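Local coordinates for protein hydrogenase maturation factor (Thermoanaerobacter tengcongensis, PDB 3VTH) that probably transfers a carbamoyl group from carbamoyl phosphate, with ATP, to the C-terminal cysteine of HypE during maturation of [NiFe]-hydrogenases, at residues G557-F560 with D561-F565; L651-R654 with Q655-E658. All blocks are in the same frame, centred on the assembly; numbering follows the deposited sequence.

Contact 1. Residues G557-F560 with D561-F565; sequences GFIF and DNISF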
# COMPACT_ATOMS: atom_id res chain seq x y z
N GLY A 557 -31.90 -10.60 0.77
CA GLY A 557 -32.03 -9.70 -0.37
C GLY A 557 -31.83 -10.41 -1.70
O GLY A 557 -32.62 -10.24 -2.63
N PHE A 558 -30.78 -11.22 -1.81
CA PHE A 558 -30.47 -11.90 -3.08
C PHE A 558 -31.54 -12.93 -3.46
O PHE A 558 -31.74 -13.21 -4.66
CB PHE A 558 -29.08 -12.56 -3.04
CG PHE A 558 -27.95 -11.65 -3.47
CD1 PHE A 558 -27.17 -11.96 -4.58
CD2 PHE A 558 -27.71 -10.45 -2.80
CE1 PHE A 558 -26.13 -11.10 -5.00
CE2 PHE A 558 -26.68 -9.59 -3.20
CZ PHE A 558 -25.89 -9.92 -4.32
N ILE A 559 -32.23 -13.48 -2.45
CA ILE A 559 -33.24 -14.52 -2.69
C ILE A 559 -34.68 -14.06 -2.47
O ILE A 559 -35.59 -14.89 -2.46
CB ILE A 559 -32.97 -15.79 -1.82
CG1 ILE A 559 -33.16 -15.50 -0.32
CG2 ILE A 559 -31.60 -16.36 -2.15
CD1 ILE A 559 -33.21 -16.76 0.59
N PHE A 560 -34.89 -12.74 -2.32
CA PHE A 560 -36.18 -12.18 -1.87
C PHE A 560 -37.41 -12.68 -2.64
O PHE A 560 -38.48 -12.89 -2.05
CB PHE A 560 -36.14 -10.65 -1.86
CG PHE A 560 -36.41 -10.01 -3.20
CD1 PHE A 560 -37.63 -9.38 -3.46
CD2 PHE A 560 -35.45 -10.05 -4.22
CE1 PHE A 560 -37.89 -8.78 -4.70
CE2 PHE A 560 -35.70 -9.45 -5.47
CZ PHE A 560 -36.91 -8.82 -5.71
N ASP A 561 -37.27 -12.86 -3.95
CA ASP A 561 -38.43 -13.22 -4.78
C ASP A 561 -38.53 -14.73 -5.04
O ASP A 561 -39.28 -15.15 -5.91
CB ASP A 561 -38.39 -12.46 -6.11
CG ASP A 561 -37.10 -12.67 -6.87
OD1 ASP A 561 -36.23 -13.44 -6.39
OD2 ASP A 561 -36.93 -12.06 -7.94
N ASN A 562 -37.76 -15.52 -4.30
CA ASN A 562 -37.80 -16.98 -4.45
C ASN A 562 -37.53 -17.65 -3.10
O ASN A 562 -36.86 -18.68 -3.01
CB ASN A 562 -36.80 -17.42 -5.54
CG ASN A 562 -36.92 -18.90 -5.90
OD1 ASN A 562 -35.93 -19.54 -6.25
ND2 ASN A 562 -38.13 -19.43 -5.81
N ILE A 563 -38.08 -17.04 -2.05
CA ILE A 563 -37.89 -17.45 -0.65
C ILE A 563 -38.15 -18.93 -0.34
O ILE A 563 -37.34 -19.59 0.32
CB ILE A 563 -38.75 -16.52 0.29
CG1 ILE A 563 -38.08 -15.15 0.45
CG2 ILE A 563 -39.09 -17.20 1.64
CD1 ILE A 563 -36.76 -15.13 1.24
N SER A 564 -39.28 -19.46 -0.81
CA SER A 564 -39.68 -20.83 -0.50
C SER A 564 -38.65 -21.88 -0.96
O SER A 564 -38.62 -23.00 -0.44
CB SER A 564 -41.08 -21.15 -1.05
OG SER A 564 -41.12 -21.01 -2.46
N PHE A 565 -37.81 -21.50 -1.92
CA PHE A 565 -36.78 -22.40 -2.45
C PHE A 565 -35.67 -22.69 -1.43
O PHE A 565 -35.06 -23.75 -1.46
CB PHE A 565 -36.17 -21.78 -3.72
CG PHE A 565 -35.28 -22.73 -4.49
CD1 PHE A 565 -35.79 -23.44 -5.57
CD2 PHE A 565 -33.94 -22.90 -4.13
CE1 PHE A 565 -34.98 -24.33 -6.29
CE2 PHE A 565 -33.12 -23.79 -4.83
CZ PHE A 565 -33.64 -24.50 -5.91
O HOH W 1 -33.53 -12.73 -6.59
O HOH W 2 -40.29 -14.97 -2.14

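Contact 2. Residues L651-R654 with Q655-E658; sequences LILR and QIYE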
# COMPACT_ATOMS: atom_id res chain seq x y z
N LEU A 651 -30.08 -17.14 -9.80
CA LEU A 651 -30.11 -18.41 -10.53
C LEU A 651 -28.91 -19.32 -10.22
O LEU A 651 -29.01 -20.55 -10.22
CB LEU A 651 -30.20 -18.14 -12.04
CG LEU A 651 -31.45 -17.38 -12.49
CD1 LEU A 651 -31.43 -17.10 -13.99
CD2 LEU A 651 -32.71 -18.16 -12.09
N ILE A 652 -27.77 -18.68 -9.96
CA ILE A 652 -26.56 -19.35 -9.54
C ILE A 652 -26.70 -19.77 -8.07
O ILE A 652 -26.33 -20.89 -7.70
CB ILE A 652 -25.32 -18.42 -9.74
CG1 ILE A 652 -25.09 -18.20 -11.24
CG2 ILE A 652 -24.05 -18.99 -9.08
CD1 ILE A 652 -24.26 -17.00 -11.56
N LEU A 653 -27.26 -18.88 -7.24
CA LEU A 653 -27.51 -19.21 -5.83
C LEU A 653 -28.43 -20.43 -5.68
O LEU A 653 -28.25 -21.21 -4.75
CB LEU A 653 -28.08 -18.01 -5.04
CG LEU A 653 -27.17 -16.79 -4.83
CD1 LEU A 653 -27.95 -15.69 -4.08
CD2 LEU A 653 -25.90 -17.15 -4.06
N ARG A 654 -29.38 -20.60 -6.59
CA ARG A 654 -30.23 -21.82 -6.59
C ARG A 654 -29.44 -23.11 -6.67
O ARG A 654 -29.72 -24.04 -5.93
CB ARG A 654 -31.20 -21.82 -7.76
CG ARG A 654 -32.40 -20.98 -7.52
CD ARG A 654 -33.45 -21.18 -8.57
NE ARG A 654 -34.16 -19.92 -8.76
CZ ARG A 654 -35.11 -19.71 -9.66
NH1 ARG A 654 -35.49 -20.69 -10.46
NH2 ARG A 654 -35.69 -18.52 -9.74
N GLN A 655 -28.46 -23.15 -7.58
CA GLN A 655 -27.62 -24.34 -7.78
C GLN A 655 -26.67 -24.55 -6.59
O GLN A 655 -26.41 -25.68 -6.19
CB GLN A 655 -26.83 -24.24 -9.08
CG GLN A 655 -27.69 -24.18 -10.38
CD GLN A 655 -26.93 -23.55 -11.52
OE1 GLN A 655 -27.12 -22.36 -11.84
NE2 GLN A 655 -26.01 -24.29 -12.10
N ILE A 656 -26.15 -23.46 -6.04
CA ILE A 656 -25.29 -23.51 -4.85
C ILE A 656 -26.03 -24.11 -3.66
O ILE A 656 -25.49 -25.00 -2.99
CB ILE A 656 -24.76 -22.11 -4.49
CG1 ILE A 656 -23.65 -21.71 -5.46
CG2 ILE A 656 -24.24 -22.09 -3.04
CD1 ILE A 656 -23.28 -20.23 -5.41
N TYR A 657 -27.24 -23.61 -3.40
CA TYR A 657 -28.08 -24.15 -2.32
C TYR A 657 -28.47 -25.61 -2.56
O TYR A 657 -28.55 -26.40 -1.62
CB TYR A 657 -29.32 -23.26 -2.10
CG TYR A 657 -30.30 -23.78 -1.07
CD1 TYR A 657 -30.13 -23.52 0.30
CD2 TYR A 657 -31.41 -24.52 -1.46
CE1 TYR A 657 -31.06 -23.99 1.25
CE2 TYR A 657 -32.33 -24.99 -0.53
CZ TYR A 657 -32.16 -24.74 0.83
OH TYR A 657 -33.10 -25.25 1.72
N GLU A 658 -28.71 -25.96 -3.82
CA GLU A 658 -28.99 -27.35 -4.18
C GLU A 658 -27.81 -28.25 -3.83
O GLU A 658 -27.99 -29.34 -3.27
CB GLU A 658 -29.32 -27.49 -5.66
CG GLU A 658 -30.73 -27.10 -6.04
CD GLU A 658 -31.08 -27.57 -7.44
OE1 GLU A 658 -30.44 -27.09 -8.41
OE2 GLU A 658 -31.97 -28.43 -7.57

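Contact 1. Residues G557-F560 with D561-F565
Phe-560 and Asp-561 show how two consecutive side chains can stack on one another as a chain turns out of a helix. Asp-561 CB lies over the centre of the Phe-560 ring, 3.9 Å from its centroid and 8° off the normal, a CH-pi contact. The carboxylate continues across the ring, the two planes only 11° apart, and brings Asp-561 CG to 3.8 Å from Phe-560 CE2. With Phe-560 CG set between the backbone N and the carbonyl carbon (chi1 83°), the ring leans over the following peptide, and Asp-561 N also lies over one face.

The backbone beneath is a type I beta turn, residues 559-562, closed by a hydrogen bond of 2.9 Å from Asn-562 N to Ile-559 O, with the donor well above the carbonyl plane. Packing is closer where the two isoleucines meet, on the side of helix 567-572. Ile-563 CD1 comes to 3.9 Å from Ile-559 CG1, the two side chains crossing at about a right angle, while Ile-563 CG1 rests 3.4 Å from Phe-560 O.

Elsewhere the turn is looser, and two waters, one on each flank, do the joining. One molecule donates to both Phe-558 O and Asp-561 OD1, tying the aspartate back to the last part of the helix. A second donates to Phe-560 O and accepts from Ile-563 N at 3.0 Å, supplying that amide with a partner just beyond the turn.

The turn leads from helix 551-559 toward helix 567-572, whose Phe-569 and Val-570 meet Ile-559; Val-570 also touches Ile-563. Phe-558 points the other way, between helices 597-607 and 649-662, and Phe-560 leans on Pro-540 of strand 530-542.

Contact 2. Residues L651-R654 with Q655-E658
Ile-652 and Ile-656, one helical turn apart, meet where Ile-652 CG2 comes to 3.9 Å from Ile-656 CD1, the two branches passing at a slant. Leu-653 CD2 approaches the same methyl more loosely. With Ile-656 CG1 anti to its carbonyl carbon (chi1 -75°) and the chain extended beyond it, CD1 points back along the helix toward these earlier residues.

The backbone polar groups here are paired in alpha-helical fashion. Ile-656 N donates to Ile-652 O at 3.1 Å, in the carbonyl plane, and Tyr-657 N reaches Leu-653 O at 2.9 Å with a nearly straight N-H...O angle of 170°. The third bond, from Glu-658 N to Arg-654 O, is 3.0 Å long and more bent, at 150°; Glu-658 CG packs 3.2 Å from the same oxygen.

Such a ladder of i to i+4 bonds consumes the main-chain donors and acceptors, so that a helix can lie with one face in an apolar interior. Helix 649-662 does this within the Kae1-like carbamoyltransferase domain, a member of the actin-like ATPase superfamily: Ile-652 and Ile-656 face helix 666-692, and Leu-653 and Ile-656 meet helix 597-607.

On another side of the helix two polar side chains, Arg-654 and Tyr-657, find partners outside these eight residues. Arg-654 makes a salt bridge through NE to Glu-650 OE2, one turn back, and its NH2 is also hydrogen-bonded close by in the chain. Leu-651 CD2 sits 3.7 Å above the plane of the Arg-654 guanidinium, over its centre, covering one face of the flat group with a methyl. The largely buried Tyr-657 has its hydroxyl OH hydrogen-bonded to the backbone amide N of Asn-568, while its ring meets that of Tyr-566 edge-to-face.

In the fold
Contacts 1 and 2 come in series along the chain, yet their centres are only 11 Å apart because the turn after helix 551-559 lies against helix 649-662. Two aromatic residues join them from different ends of contact 1. Phe-558 CB packs 3.5 Å from Leu-653 CD1, and Phe-565, further along, brings its CE2 to 3.6 Å from Arg-654 O. Both contacts belong to the Kae1-like second subdomain, with centres about 39 and 36 Å from the centre of the chain, and away from the zinc and iron sites. The bound nucleotide analogue AP2 is about 13 Å from the Ile-656 side chain, too far for contact 2 to touch the nucleotide.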